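Local coordinates for protein urea carboxylase (Thermus thermophilus, PDB 3OEP) that is of unknown function but is a KipI-KipA homologue with cyclophilin-like domains, once incorrectly annotated as an allophanate hydrolase, at residues E212-E217 / R359-G364; M231-D236 / A418-V423; R259-L264 / A271-F276; E184-L189 / R343-S348; Y160-P165 / P206-L211. One frame throughout, in Å; residues are numbered along the deposited sequence. Where two conformers were deposited one is given.

Contact 1: E212-E217 / R359-G364; sequences ELLPEE and RPLWAG
Two loops that lead into the paired antiparallel strands 221-225 and 366-368, the latter at the edge of its sheet, are clasped at the surface by a salt bridge between Glu212 and Arg359, with a leucine pair beside it. Arg359 NE points at Glu212 OE2 over 2.8 Å, with an N-H...O angle of 179°. OE2 receives it on the syn side and lies in the guanidinium plane, whereas the carboxylate is turned 63° from that plane. Consistent with this twist, the second bond, Arg359 NH2 to Glu212 OE1, is weak at 3.4 Å. With CG set between its backbone N and carbonyl carbon (chi1 58°), the extended arginine chain runs beside Trp362, whose CE3 sits over the guanidinium centre. Arg359 NH1 turns back to Pro360 O at 3.0 Å and also bridges to Asp365. A methionine in place of Arg359 would probably leave the Glu212 carboxylate and Asp365 without their cationic mate and the indole without its flat cover. Leu367 of strand 366-368 touches both leucines of the apolar pair, in which Leu214 CD1 meets Leu361 CD2 at 3.7 Å, the two side chains crossing at about a right angle.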
# COMPACT_ATOMS: atom_id res chain seq x y z
N GLU A 212 11.33 -9.85 -8.97
CA GLU A 212 12.14 -10.41 -7.89
C GLU A 212 13.08 -9.35 -7.32
O GLU A 212 13.82 -8.70 -8.06
CB GLU A 212 12.98 -11.59 -8.40
CG GLU A 212 12.18 -12.87 -8.61
CD GLU A 212 11.92 -13.65 -7.32
OE1 GLU A 212 12.56 -13.37 -6.29
OE2 GLU A 212 11.06 -14.56 -7.35
N LEU A 213 13.04 -9.19 -6.00
CA LEU A 213 13.96 -8.30 -5.29
C LEU A 213 15.12 -9.08 -4.65
O LEU A 213 16.24 -8.57 -4.56
CB LEU A 213 13.20 -7.50 -4.23
CG LEU A 213 12.01 -6.70 -4.77
CD1 LEU A 213 11.33 -5.95 -3.65
CD2 LEU A 213 12.47 -5.75 -5.88
N LEU A 214 14.86 -10.31 -4.23
CA LEU A 214 15.89 -11.11 -3.57
C LEU A 214 16.91 -11.60 -4.59
O LEU A 214 16.52 -12.10 -5.65
CB LEU A 214 15.27 -12.29 -2.85
CG LEU A 214 14.41 -11.93 -1.64
CD1 LEU A 214 13.74 -13.18 -1.09
CD2 LEU A 214 15.24 -11.24 -0.58
N PRO A 215 18.21 -11.48 -4.27
CA PRO A 215 19.22 -11.91 -5.22
C PRO A 215 19.21 -13.42 -5.45
O PRO A 215 18.98 -14.20 -4.53
CB PRO A 215 20.54 -11.48 -4.56
CG PRO A 215 20.22 -11.35 -3.12
CD PRO A 215 18.80 -10.92 -3.04
N GLU A 216 19.47 -13.80 -6.70
CA GLU A 216 19.50 -15.21 -7.08
C GLU A 216 20.80 -15.83 -6.56
O GLU A 216 20.81 -16.99 -6.15
CB GLU A 216 19.41 -15.35 -8.60
CG GLU A 216 18.11 -14.82 -9.21
CD GLU A 216 18.02 -13.30 -9.27
OE1 GLU A 216 16.89 -12.77 -9.42
OE2 GLU A 216 19.07 -12.61 -9.17
N GLU A 217 21.87 -15.04 -6.57
CA GLU A 217 23.18 -15.47 -6.08
C GLU A 217 23.61 -14.57 -4.93
O GLU A 217 24.44 -13.67 -5.13
CB GLU A 217 24.21 -15.44 -7.21
N ARG A 359 7.71 -10.51 -3.21
CA ARG A 359 6.78 -11.59 -2.91
C ARG A 359 7.04 -12.15 -1.52
O ARG A 359 8.11 -11.92 -0.96
CB ARG A 359 6.95 -12.73 -3.92
CG ARG A 359 8.35 -13.29 -3.96
CD ARG A 359 8.42 -14.58 -4.72
NE ARG A 359 9.81 -15.01 -4.88
CZ ARG A 359 10.53 -15.61 -3.93
NH1 ARG A 359 10.01 -15.89 -2.74
NH2 ARG A 359 11.79 -15.95 -4.20
N PRO A 360 6.08 -12.91 -0.98
CA PRO A 360 6.38 -13.63 0.25
C PRO A 360 7.43 -14.72 0.04
O PRO A 360 7.62 -15.21 -1.09
CB PRO A 360 5.03 -14.25 0.64
CG PRO A 360 4.01 -13.53 -0.17
CD PRO A 360 4.70 -13.14 -1.42
N LEU A 361 8.10 -15.11 1.12
CA LEU A 361 9.11 -16.15 1.03
C LEU A 361 8.47 -17.48 0.67
O LEU A 361 7.30 -17.75 1.01
CB LEU A 361 9.91 -16.26 2.32
CG LEU A 361 10.65 -14.99 2.75
CD1 LEU A 361 11.33 -15.21 4.10
CD2 LEU A 361 11.66 -14.55 1.69
N TRP A 362 9.24 -18.28 -0.07
CA TRP A 362 8.87 -19.61 -0.54
C TRP A 362 9.83 -20.61 0.07
O TRP A 362 10.99 -20.28 0.32
CB TRP A 362 9.12 -19.73 -2.04
CG TRP A 362 8.11 -19.17 -2.95
CD1 TRP A 362 6.78 -19.01 -2.73
CD2 TRP A 362 8.36 -18.78 -4.31
NE1 TRP A 362 6.18 -18.49 -3.86
CE2 TRP A 362 7.13 -18.35 -4.84
CE3 TRP A 362 9.50 -18.74 -5.12
CZ2 TRP A 362 7.01 -17.87 -6.15
CZ3 TRP A 362 9.38 -18.27 -6.42
CH2 TRP A 362 8.14 -17.84 -6.92
N ALA A 363 9.37 -21.84 0.24
CA ALA A 363 10.26 -22.95 0.59
C ALA A 363 11.42 -22.98 -0.41
O ALA A 363 11.20 -22.87 -1.63
CB ALA A 363 9.50 -24.28 0.57
N GLY A 364 12.64 -23.09 0.10
CA GLY A 364 13.84 -23.17 -0.74
C GLY A 364 14.55 -21.85 -0.96
O GLY A 364 15.66 -21.83 -1.49

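Contact 2: M231-D236 / A418-V423; sequences MDLVVD and ADRVGV
Asp419 OD1 takes two backbone N-H groups and so shapes the turn that carries Arg420 across to Leu233. The bond from Val421 N is 2.9 Å long and comes from above the carboxylate plane; the one from Gly422 N, at 3.1 Å, arrives nearly along the C-O bond with an N-H...O angle of 166°. The first closes an Asx turn. Together with the backbone bond from Asp419 N to Gly422 O, they fix the short connection between the antiparallel strands 413-418 and 422-426, a hairpin of the C-terminal seven-stranded sheet. From this turn Arg420 reaches the edge strand 233-235 of a different, five-stranded sheet. Its chain bends at chi3 (51°), which lays the guanidinium under Leu233. Leu233 CD1 is 3.5 Å from Arg420 CD and equally 3.5 Å from Arg420 NE, over one face of the group, and the leucine and arginine chains run antiparallel alongside one another. Val235 CG1 approaches Arg420 NH1 more loosely, at 4.4 Å. The polar end is satisfied elsewhere: NE by Asp459, NH1 by Glu275 and NH2 by the carbonyl of Gly251. A buried cation with two carboxylates and a carbonyl round it, one leucine methyl over its face and a valine methyl farther off, probably stays charged, and its rotation is fixed by those bonds while the strand residues supply apolar cover.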
# COMPACT_ATOMS: atom_id res chain seq x y z
N MET A 231 2.70 -15.50 5.59
CA MET A 231 3.12 -14.40 4.72
C MET A 231 4.39 -13.74 5.27
O MET A 231 4.35 -12.70 5.93
CB MET A 231 2.00 -13.37 4.53
CG MET A 231 2.19 -12.49 3.29
SD MET A 231 0.98 -11.17 3.11
CE MET A 231 -0.54 -12.10 3.05
N ASP A 232 5.52 -14.38 4.99
CA ASP A 232 6.82 -13.89 5.45
C ASP A 232 7.34 -12.90 4.41
O ASP A 232 7.43 -13.24 3.23
CB ASP A 232 7.84 -15.03 5.59
CG ASP A 232 7.25 -16.28 6.22
OD1 ASP A 232 7.39 -17.36 5.60
OD2 ASP A 232 6.65 -16.19 7.32
N LEU A 233 7.68 -11.70 4.85
CA LEU A 233 8.10 -10.63 3.96
C LEU A 233 9.44 -10.08 4.41
O LEU A 233 9.62 -9.83 5.60
CB LEU A 233 7.08 -9.50 3.95
CG LEU A 233 5.65 -9.82 3.52
CD1 LEU A 233 4.75 -8.59 3.70
CD2 LEU A 233 5.63 -10.29 2.07
N VAL A 234 10.35 -9.86 3.47
CA VAL A 234 11.55 -9.07 3.76
C VAL A 234 11.18 -7.60 3.58
O VAL A 234 10.86 -7.18 2.47
CB VAL A 234 12.71 -9.44 2.82
CG1 VAL A 234 13.91 -8.53 3.08
CG2 VAL A 234 13.09 -10.90 3.01
N VAL A 235 11.22 -6.83 4.66
CA VAL A 235 10.87 -5.41 4.61
C VAL A 235 12.01 -4.51 5.08
O VAL A 235 12.80 -4.90 5.95
CB VAL A 235 9.62 -5.10 5.46
CG1 VAL A 235 8.40 -5.84 4.92
CG2 VAL A 235 9.86 -5.45 6.94
N ASP A 236 12.11 -3.32 4.49
CA ASP A 236 12.98 -2.26 5.01
C ASP A 236 12.10 -1.14 5.60
O ASP A 236 10.95 -1.41 5.98
CB ASP A 236 13.99 -1.76 3.96
CG ASP A 236 13.36 -1.03 2.77
OD1 ASP A 236 12.14 -0.74 2.76
OD2 ASP A 236 14.13 -0.75 1.83
N ALA A 418 -7.86 -8.45 10.03
CA ALA A 418 -6.70 -7.56 10.11
C ALA A 418 -5.58 -8.08 9.24
O ALA A 418 -5.19 -9.24 9.34
CB ALA A 418 -6.21 -7.45 11.54
N ASP A 419 -5.04 -7.21 8.39
CA ASP A 419 -3.85 -7.54 7.62
C ASP A 419 -3.04 -6.27 7.38
O ASP A 419 -3.25 -5.27 8.06
CB ASP A 419 -4.23 -8.29 6.33
CG ASP A 419 -5.10 -7.48 5.39
OD1 ASP A 419 -5.20 -6.24 5.51
OD2 ASP A 419 -5.69 -8.11 4.48
N ARG A 420 -2.10 -6.32 6.45
CA ARG A 420 -1.23 -5.16 6.20
C ARG A 420 -1.95 -4.02 5.48
O ARG A 420 -1.49 -2.88 5.50
CB ARG A 420 0.01 -5.56 5.41
CG ARG A 420 0.96 -6.48 6.17
CD ARG A 420 2.09 -6.98 5.28
NE ARG A 420 2.75 -5.87 4.60
CZ ARG A 420 3.72 -5.11 5.10
NH1 ARG A 420 4.23 -5.34 6.32
NH2 ARG A 420 4.21 -4.12 4.38
N VAL A 421 -3.07 -4.33 4.82
CA VAL A 421 -3.85 -3.31 4.13
C VAL A 421 -4.67 -2.50 5.14
O VAL A 421 -4.73 -1.27 5.07
CB VAL A 421 -4.78 -3.93 3.05
CG1 VAL A 421 -5.69 -2.87 2.45
CG2 VAL A 421 -3.95 -4.60 1.96
N GLY A 422 -5.30 -3.19 6.08
CA GLY A 422 -6.04 -2.51 7.12
C GLY A 422 -6.73 -3.42 8.11
O GLY A 422 -6.61 -4.64 8.04
N VAL A 423 -7.46 -2.80 9.03
CA VAL A 423 -8.16 -3.50 10.09
C VAL A 423 -9.64 -3.18 9.96
O VAL A 423 -10.03 -2.01 10.07
CB VAL A 423 -7.63 -3.07 11.48
CG1 VAL A 423 -8.32 -3.84 12.60
CG2 VAL A 423 -6.12 -3.27 11.55

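Contact 3: R259-L264 / A271-F276; sequences RLANRL and APLLEF. With SO4 (sulfate ion), chain E.
Helix 255-264 lies against the five-stranded antiparallel sheet that contains strand 273-277, and the backbones come nearest where the CA atoms of Asn262 and Ala271 are 6.9 Å apart. The loop joining helix to strand is short, and Asn262 ties it together. Its ND2 donates to Ala271 O at 2.9 Å with an N-H...O angle of 152°, the carbonyl oxygen lying somewhat off the amide plane, and a second carbonyl, that of Ala269, is also bonded to ND2. OD1 accepts from Asn267 ND2 and has water 1 at 3.0 Å; the water is also 2.9 Å from Pro272 O, though it has more acceptors near it than protons to give. Both ends of the buried amide are therefore used, which fixes its flip. A leucine in place of Asn262 would probably leave the Ala269 and Ala271 carbonyls without this donor and the connecting loop less firmly tied to the helix. Beneath the amide, Leu273 holds CG between its own backbone N and carbonyl carbon (chi1 80°), which brings CD1 to 3.9 Å from Ala261 CB. Ala335 of the adjoining strand 331-336 touches Ala261, Asn262 and Leu273, so the small helix face settles closely on the sheet. One helix position further on, Arg263 holds a sulfate, probably from the crystallisation liquor, which is also bonded by Ala269 N. The ion meets the guanidinium edge in plane: Arg263 NE lies 3.1 Å from sulfate O1 at 176°, and Arg263 NH2 lies 2.7 Å from sulfate O2.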
# COMPACT_ATOMS: atom_id res chain seq x y z
N ARG A 259 12.37 -1.92 14.28
CA ARG A 259 13.53 -1.11 14.63
C ARG A 259 14.30 -1.71 15.81
O ARG A 259 15.53 -1.70 15.80
CB ARG A 259 13.10 0.33 14.93
CG ARG A 259 12.67 1.09 13.68
CD ARG A 259 12.67 2.60 13.90
NE ARG A 259 11.51 3.05 14.66
CZ ARG A 259 10.31 3.30 14.14
NH1 ARG A 259 10.08 3.15 12.83
NH2 ARG A 259 9.32 3.71 14.93
N LEU A 260 13.58 -2.24 16.80
CA LEU A 260 14.21 -2.88 17.96
C LEU A 260 15.04 -4.10 17.56
O LEU A 260 16.18 -4.27 18.01
CB LEU A 260 13.16 -3.27 19.01
CG LEU A 260 13.70 -3.99 20.26
CD1 LEU A 260 14.80 -3.17 20.91
CD2 LEU A 260 12.58 -4.27 21.25
N ALA A 261 14.45 -4.96 16.73
CA ALA A 261 15.16 -6.14 16.22
C ALA A 261 16.47 -5.76 15.53
O ALA A 261 17.52 -6.33 15.81
CB ALA A 261 14.26 -6.94 15.27
N ASN A 262 16.41 -4.77 14.64
CA ASN A 262 17.61 -4.30 13.95
C ASN A 262 18.65 -3.71 14.89
O ASN A 262 19.84 -3.99 14.75
CB ASN A 262 17.26 -3.28 12.86
CG ASN A 262 16.99 -3.94 11.52
OD1 ASN A 262 17.60 -4.96 11.19
ND2 ASN A 262 16.09 -3.35 10.74
N ARG A 263 18.21 -2.91 15.84
CA ARG A 263 19.13 -2.28 16.77
C ARG A 263 19.83 -3.29 17.68
O ARG A 263 20.99 -3.10 18.04
CB ARG A 263 18.40 -1.20 17.58
CG ARG A 263 18.18 0.06 16.74
CD ARG A 263 17.13 0.97 17.33
NE ARG A 263 16.95 2.18 16.53
CZ ARG A 263 15.87 2.97 16.57
NH1 ARG A 263 14.84 2.69 17.37
NH2 ARG A 263 15.82 4.05 15.80
N LEU A 264 19.14 -4.38 18.02
CA LEU A 264 19.74 -5.43 18.84
C LEU A 264 20.94 -6.11 18.19
O LEU A 264 21.83 -6.59 18.89
CB LEU A 264 18.70 -6.49 19.21
CG LEU A 264 17.69 -6.06 20.27
CD1 LEU A 264 16.46 -6.97 20.24
CD2 LEU A 264 18.36 -6.05 21.66
N ALA A 271 17.26 -1.33 8.09
CA ALA A 271 17.93 -2.41 7.35
C ALA A 271 16.93 -3.54 7.05
O ALA A 271 16.04 -3.79 7.86
CB ALA A 271 19.12 -2.95 8.12
N PRO A 272 17.09 -4.23 5.90
CA PRO A 272 16.09 -5.25 5.61
C PRO A 272 16.07 -6.40 6.62
O PRO A 272 17.12 -6.94 6.97
CB PRO A 272 16.50 -5.76 4.22
CG PRO A 272 17.22 -4.63 3.60
CD PRO A 272 17.97 -3.98 4.75
N LEU A 273 14.87 -6.77 7.06
CA LEU A 273 14.67 -7.87 8.00
C LEU A 273 13.39 -8.61 7.64
O LEU A 273 12.70 -8.21 6.70
CB LEU A 273 14.67 -7.36 9.45
CG LEU A 273 13.40 -6.73 10.05
CD1 LEU A 273 13.67 -6.30 11.49
CD2 LEU A 273 12.91 -5.58 9.24
N LEU A 274 13.11 -9.69 8.35
CA LEU A 274 11.95 -10.53 8.08
C LEU A 274 10.77 -10.16 8.99
O LEU A 274 10.94 -10.04 10.19
CB LEU A 274 12.31 -12.00 8.29
CG LEU A 274 11.31 -13.03 7.78
CD1 LEU A 274 10.99 -12.78 6.32
CD2 LEU A 274 11.86 -14.43 7.98
N GLU A 275 9.59 -9.98 8.39
CA GLU A 275 8.35 -9.82 9.13
C GLU A 275 7.53 -11.07 8.85
O GLU A 275 7.46 -11.52 7.71
CB GLU A 275 7.56 -8.59 8.64
CG GLU A 275 6.23 -8.40 9.37
CD GLU A 275 5.39 -7.30 8.77
OE1 GLU A 275 4.45 -7.64 8.01
OE2 GLU A 275 5.64 -6.11 9.06
N PHE A 276 6.90 -11.63 9.88
CA PHE A 276 5.96 -12.73 9.71
C PHE A 276 4.76 -12.56 10.62
O PHE A 276 4.85 -11.96 11.70
CB PHE A 276 6.63 -14.09 9.96
CG PHE A 276 7.43 -14.14 11.22
CD1 PHE A 276 6.90 -14.66 12.38
CD2 PHE A 276 8.74 -13.67 11.24
CE1 PHE A 276 7.65 -14.71 13.55
CE2 PHE A 276 9.49 -13.71 12.40
CZ PHE A 276 8.95 -14.23 13.55
S SO4 E . 19.15 4.06 13.79
O1 SO4 E . 19.31 2.88 14.63
O2 SO4 E . 17.81 4.62 13.99
O3 SO4 E . 19.32 3.70 12.38
O4 SO4 E . 20.16 5.05 14.16
O HOH W 1 18.12 -7.43 9.60

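Contact 4: E184-L189 / R343-S348; sequences ETPFLL and RPFLGS
Pro186 and Phe187, from a loop of the N-terminal carboxyltransferase-type half, meet Phe345 and Leu346 of a type I' beta turn belonging to the C-terminal half. The cross-contact is wholly apolar and made of two edge approaches. Pro186 CG comes to the rim of the Phe345 ring, 4.4 Å from Phe345 CE1 and near the ring plane. Leu346 CD1 in turn reaches the edge of Phe187, 4.2 Å from Phe187 CE2. Distances of this size with no polar bond across indicate light van der Waals contact. Ring packing is the second kind: Leu346 CG lies over one face of Phe345, offset toward its rim, and the rings of Tyr179 and Phe187 meet with planes about 35° apart. Phe345 has CG anti to its backbone nitrogen (chi1 175°), which swings the ring out toward Pro186. Hydrogen bonds form the third kind. Phe345 N donates to Ser348 O at 2.8 Å, while the return bond from Ser348 N to Phe345 O is weak at 3.3 Å; the side chain of Arg239 also donates, through NE, to Phe345 O. Leu346 takes left-handed backbone angles, as the first central residue of such a turn does, and at Gly347 a CB would run into the carbonyl oxygen of Leu346.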
# COMPACT_ATOMS: atom_id res chain seq x y z
N GLU A 184 12.16 -0.90 -18.81
CA GLU A 184 12.93 0.31 -18.48
C GLU A 184 12.07 1.42 -17.88
O GLU A 184 12.49 2.11 -16.96
CB GLU A 184 13.65 0.83 -19.73
N THR A 185 10.85 1.57 -18.41
CA THR A 185 9.91 2.59 -17.95
C THR A 185 8.63 1.87 -17.51
O THR A 185 7.74 1.64 -18.32
CB THR A 185 9.61 3.59 -19.09
OG1 THR A 185 10.84 4.14 -19.58
CG2 THR A 185 8.71 4.71 -18.62
N PRO A 186 8.56 1.48 -16.22
CA PRO A 186 7.45 0.65 -15.76
C PRO A 186 6.07 1.23 -15.98
O PRO A 186 5.14 0.48 -16.28
CB PRO A 186 7.71 0.52 -14.25
CG PRO A 186 9.16 0.67 -14.12
CD PRO A 186 9.59 1.64 -15.18
N PHE A 187 5.94 2.55 -15.82
CA PHE A 187 4.64 3.22 -15.89
C PHE A 187 4.50 3.94 -17.22
O PHE A 187 5.25 4.87 -17.52
CB PHE A 187 4.49 4.22 -14.73
CG PHE A 187 4.58 3.57 -13.38
CD1 PHE A 187 3.45 3.01 -12.79
CD2 PHE A 187 5.79 3.48 -12.71
CE1 PHE A 187 3.52 2.39 -11.56
CE2 PHE A 187 5.87 2.86 -11.47
CZ PHE A 187 4.74 2.32 -10.89
N LEU A 188 3.54 3.49 -18.02
CA LEU A 188 3.29 4.08 -19.33
C LEU A 188 2.68 5.47 -19.18
O LEU A 188 2.92 6.35 -20.02
CB LEU A 188 2.33 3.20 -20.12
CG LEU A 188 2.10 3.62 -21.58
CD1 LEU A 188 3.35 3.37 -22.40
CD2 LEU A 188 0.92 2.86 -22.15
N LEU A 189 1.90 5.66 -18.13
CA LEU A 189 1.16 6.89 -17.92
C LEU A 189 1.58 7.58 -16.64
O LEU A 189 1.88 6.93 -15.63
CB LEU A 189 -0.34 6.62 -17.89
CG LEU A 189 -0.92 6.17 -19.23
CD1 LEU A 189 -2.37 5.71 -19.07
CD2 LEU A 189 -0.81 7.27 -20.28
N ARG A 343 17.62 -6.37 -3.50
CA ARG A 343 17.70 -5.35 -4.54
C ARG A 343 16.57 -4.34 -4.34
O ARG A 343 15.44 -4.73 -4.07
CB ARG A 343 17.57 -5.97 -5.93
CG ARG A 343 18.77 -6.74 -6.40
CD ARG A 343 18.65 -7.04 -7.89
NE ARG A 343 17.56 -7.98 -8.16
CZ ARG A 343 17.69 -9.30 -8.29
NH1 ARG A 343 18.87 -9.89 -8.16
NH2 ARG A 343 16.61 -10.05 -8.54
N PRO A 344 16.88 -3.05 -4.45
CA PRO A 344 15.80 -2.07 -4.31
C PRO A 344 15.00 -1.87 -5.60
O PRO A 344 15.49 -2.12 -6.69
CB PRO A 344 16.56 -0.78 -3.98
CG PRO A 344 17.85 -0.94 -4.74
CD PRO A 344 18.19 -2.40 -4.60
N PHE A 345 13.76 -1.42 -5.43
CA PHE A 345 12.94 -0.93 -6.53
C PHE A 345 12.39 0.43 -6.11
O PHE A 345 11.71 0.54 -5.10
CB PHE A 345 11.80 -1.90 -6.83
CG PHE A 345 10.84 -1.40 -7.89
CD1 PHE A 345 11.14 -1.53 -9.23
CD2 PHE A 345 9.64 -0.79 -7.52
CE1 PHE A 345 10.25 -1.08 -10.21
CE2 PHE A 345 8.76 -0.33 -8.48
CZ PHE A 345 9.06 -0.47 -9.83
N LEU A 346 12.73 1.45 -6.89
CA LEU A 346 12.38 2.84 -6.59
C LEU A 346 12.67 3.23 -5.14
O LEU A 346 11.80 3.75 -4.43
CB LEU A 346 10.92 3.13 -6.99
CG LEU A 346 10.62 2.95 -8.49
CD1 LEU A 346 9.14 3.19 -8.78
CD2 LEU A 346 11.48 3.87 -9.36
N GLY A 347 13.89 2.95 -4.71
CA GLY A 347 14.41 3.41 -3.42
C GLY A 347 14.21 2.48 -2.24
O GLY A 347 14.72 2.76 -1.14
N SER A 348 13.49 1.37 -2.43
CA SER A 348 13.15 0.50 -1.32
C SER A 348 13.19 -0.98 -1.69
O SER A 348 12.87 -1.36 -2.81
CB SER A 348 11.77 0.86 -0.79
OG SER A 348 11.30 -0.06 0.18

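Contact 5: Y160-P165 / P206-L211; sequences YPLPSP and PEPRPL
Pro163 CG lies over one face of the Glu207 carboxylate, offset toward OE2, 3.3 Å from Glu207 OE2 against 3.7 Å from Glu207 OE1. The other flat group, the Tyr160 ring, has Ser164 OG at its edge in plane, and Phe123 meets it edge-to-face. The acid's chain is extended beyond CG, and its charge is answered elsewhere, OE1 bridging to Arg356, which bonds to Pro208 O as well; the carboxylate thus has a cationic partner besides its apolar neighbour. These residues lie where the link from strand 194-199 to strand 221-225, a proline-rich run with backbone angles close to polyproline II, passes the loop joining strands 156-159 and 164-166 of the N-terminal cyclophilin-like half. Pro208 CG rests 3.5 Å from Pro161 O and 3.8 Å from Leu162 CD2, the proline and leucine side chains crossing obliquely. Pro208 CD is 3.6 Å from the same Pro161 carbonyl oxygen, so two ring carbons lie against the oxygen, and no hydrogen bond crosses between the segments.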
# COMPACT_ATOMS: atom_id res chain seq x y z
N TYR A 160 -7.40 -1.08 -16.01
CA TYR A 160 -6.93 -1.94 -14.92
C TYR A 160 -5.56 -2.52 -15.32
O TYR A 160 -5.49 -3.28 -16.28
CB TYR A 160 -7.94 -3.07 -14.65
CG TYR A 160 -9.24 -2.63 -14.03
CD1 TYR A 160 -9.50 -2.86 -12.68
CD2 TYR A 160 -10.23 -2.00 -14.78
CE1 TYR A 160 -10.70 -2.45 -12.09
CE2 TYR A 160 -11.44 -1.59 -14.20
CZ TYR A 160 -11.66 -1.82 -12.85
OH TYR A 160 -12.85 -1.42 -12.27
N PRO A 161 -4.47 -2.16 -14.61
CA PRO A 161 -3.16 -2.68 -15.02
C PRO A 161 -2.90 -4.12 -14.60
O PRO A 161 -2.08 -4.81 -15.21
CB PRO A 161 -2.17 -1.74 -14.30
CG PRO A 161 -3.00 -0.63 -13.74
CD PRO A 161 -4.35 -1.19 -13.52
N LEU A 162 -3.59 -4.54 -13.54
CA LEU A 162 -3.44 -5.84 -12.90
C LEU A 162 -4.83 -6.36 -12.58
O LEU A 162 -5.77 -5.56 -12.42
CB LEU A 162 -2.68 -5.68 -11.58
CG LEU A 162 -1.27 -5.08 -11.60
CD1 LEU A 162 -1.10 -4.00 -10.53
CD2 LEU A 162 -0.22 -6.15 -11.42
N PRO A 163 -4.98 -7.69 -12.45
CA PRO A 163 -6.29 -8.20 -12.04
C PRO A 163 -6.67 -7.68 -10.66
O PRO A 163 -5.83 -7.63 -9.76
CB PRO A 163 -6.08 -9.72 -11.99
CG PRO A 163 -4.87 -9.98 -12.81
CD PRO A 163 -4.01 -8.77 -12.69
N SER A 164 -7.91 -7.24 -10.51
CA SER A 164 -8.39 -6.74 -9.23
C SER A 164 -9.91 -6.72 -9.20
O SER A 164 -10.57 -6.82 -10.24
CB SER A 164 -7.84 -5.34 -8.95
OG SER A 164 -8.50 -4.34 -9.71
N PRO A 165 -10.49 -6.58 -7.99
CA PRO A 165 -11.93 -6.37 -7.93
C PRO A 165 -12.29 -5.03 -8.53
O PRO A 165 -11.48 -4.10 -8.49
CB PRO A 165 -12.24 -6.39 -6.43
CG PRO A 165 -11.04 -6.98 -5.78
CD PRO A 165 -9.88 -6.64 -6.65
N PRO A 206 0.38 -9.90 -21.85
CA PRO A 206 0.45 -10.75 -20.66
C PRO A 206 0.22 -9.96 -19.37
O PRO A 206 0.41 -8.74 -19.34
CB PRO A 206 1.87 -11.32 -20.71
CG PRO A 206 2.65 -10.43 -21.61
CD PRO A 206 1.67 -9.77 -22.54
N GLU A 207 -0.19 -10.64 -18.31
CA GLU A 207 -0.26 -10.01 -17.00
C GLU A 207 1.15 -9.65 -16.56
O GLU A 207 2.09 -10.40 -16.84
CB GLU A 207 -0.86 -10.94 -15.95
CG GLU A 207 -2.32 -11.26 -16.12
CD GLU A 207 -2.90 -11.97 -14.91
OE1 GLU A 207 -2.17 -12.18 -13.92
OE2 GLU A 207 -4.10 -12.32 -14.96
N PRO A 208 1.30 -8.51 -15.85
CA PRO A 208 2.60 -8.19 -15.27
C PRO A 208 3.15 -9.36 -14.46
O PRO A 208 2.42 -9.97 -13.67
CB PRO A 208 2.30 -7.00 -14.36
CG PRO A 208 1.09 -6.37 -14.93
CD PRO A 208 0.31 -7.46 -15.61
N ARG A 209 4.42 -9.67 -14.66
CA ARG A 209 5.08 -10.74 -13.93
C ARG A 209 5.73 -10.16 -12.67
O ARG A 209 6.29 -9.07 -12.72
CB ARG A 209 6.13 -11.37 -14.83
CG ARG A 209 6.81 -12.58 -14.25
CD ARG A 209 7.53 -13.37 -15.32
NE ARG A 209 8.46 -12.54 -16.09
CZ ARG A 209 9.70 -12.23 -15.71
NH1 ARG A 209 10.19 -12.66 -14.56
NH2 ARG A 209 10.46 -11.47 -16.50
N PRO A 210 5.65 -10.88 -11.53
CA PRO A 210 6.26 -10.35 -10.31
C PRO A 210 7.75 -10.02 -10.48
O PRO A 210 8.47 -10.75 -11.16
CB PRO A 210 6.06 -11.47 -9.29
CG PRO A 210 4.89 -12.24 -9.80
CD PRO A 210 4.98 -12.17 -11.28
N LEU A 211 8.17 -8.90 -9.89
CA LEU A 211 9.57 -8.48 -9.93
C LEU A 211 10.29 -9.05 -8.72
O LEU A 211 9.91 -8.78 -7.60
CB LEU A 211 9.68 -6.95 -9.92
CG LEU A 211 11.10 -6.36 -9.94
CD1 LEU A 211 11.82 -6.71 -11.24
CD2 LEU A 211 11.07 -4.85 -9.74

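In the fold
Contacts 5 and 1 lie along the linker (206-217), their segments adjoining at residues 211 and 212 with centres about 19 Å apart, and contact 4, between the two halves of the chain, touches both, Phe345 CD1 lying 3.4 Å from Leu211 CD2 and Glu216 OE1 2.9 Å from Arg343 NH2 in a salt bridge. Contacts 2 and 3 share one sheet, since strands 233-235 and 273-277 are neighbours (Leu233 O to Glu275 N, 2.8 Å). Contact 1 reaches contact 2 through Leu361 N and Asp232 O, 2.9 Å apart, and contact 4 reaches it through Ser348 OG, 2.8 Å from Asp236 OD1. Contacts 3 and 5 stand farthest apart, about 30 Å between centres.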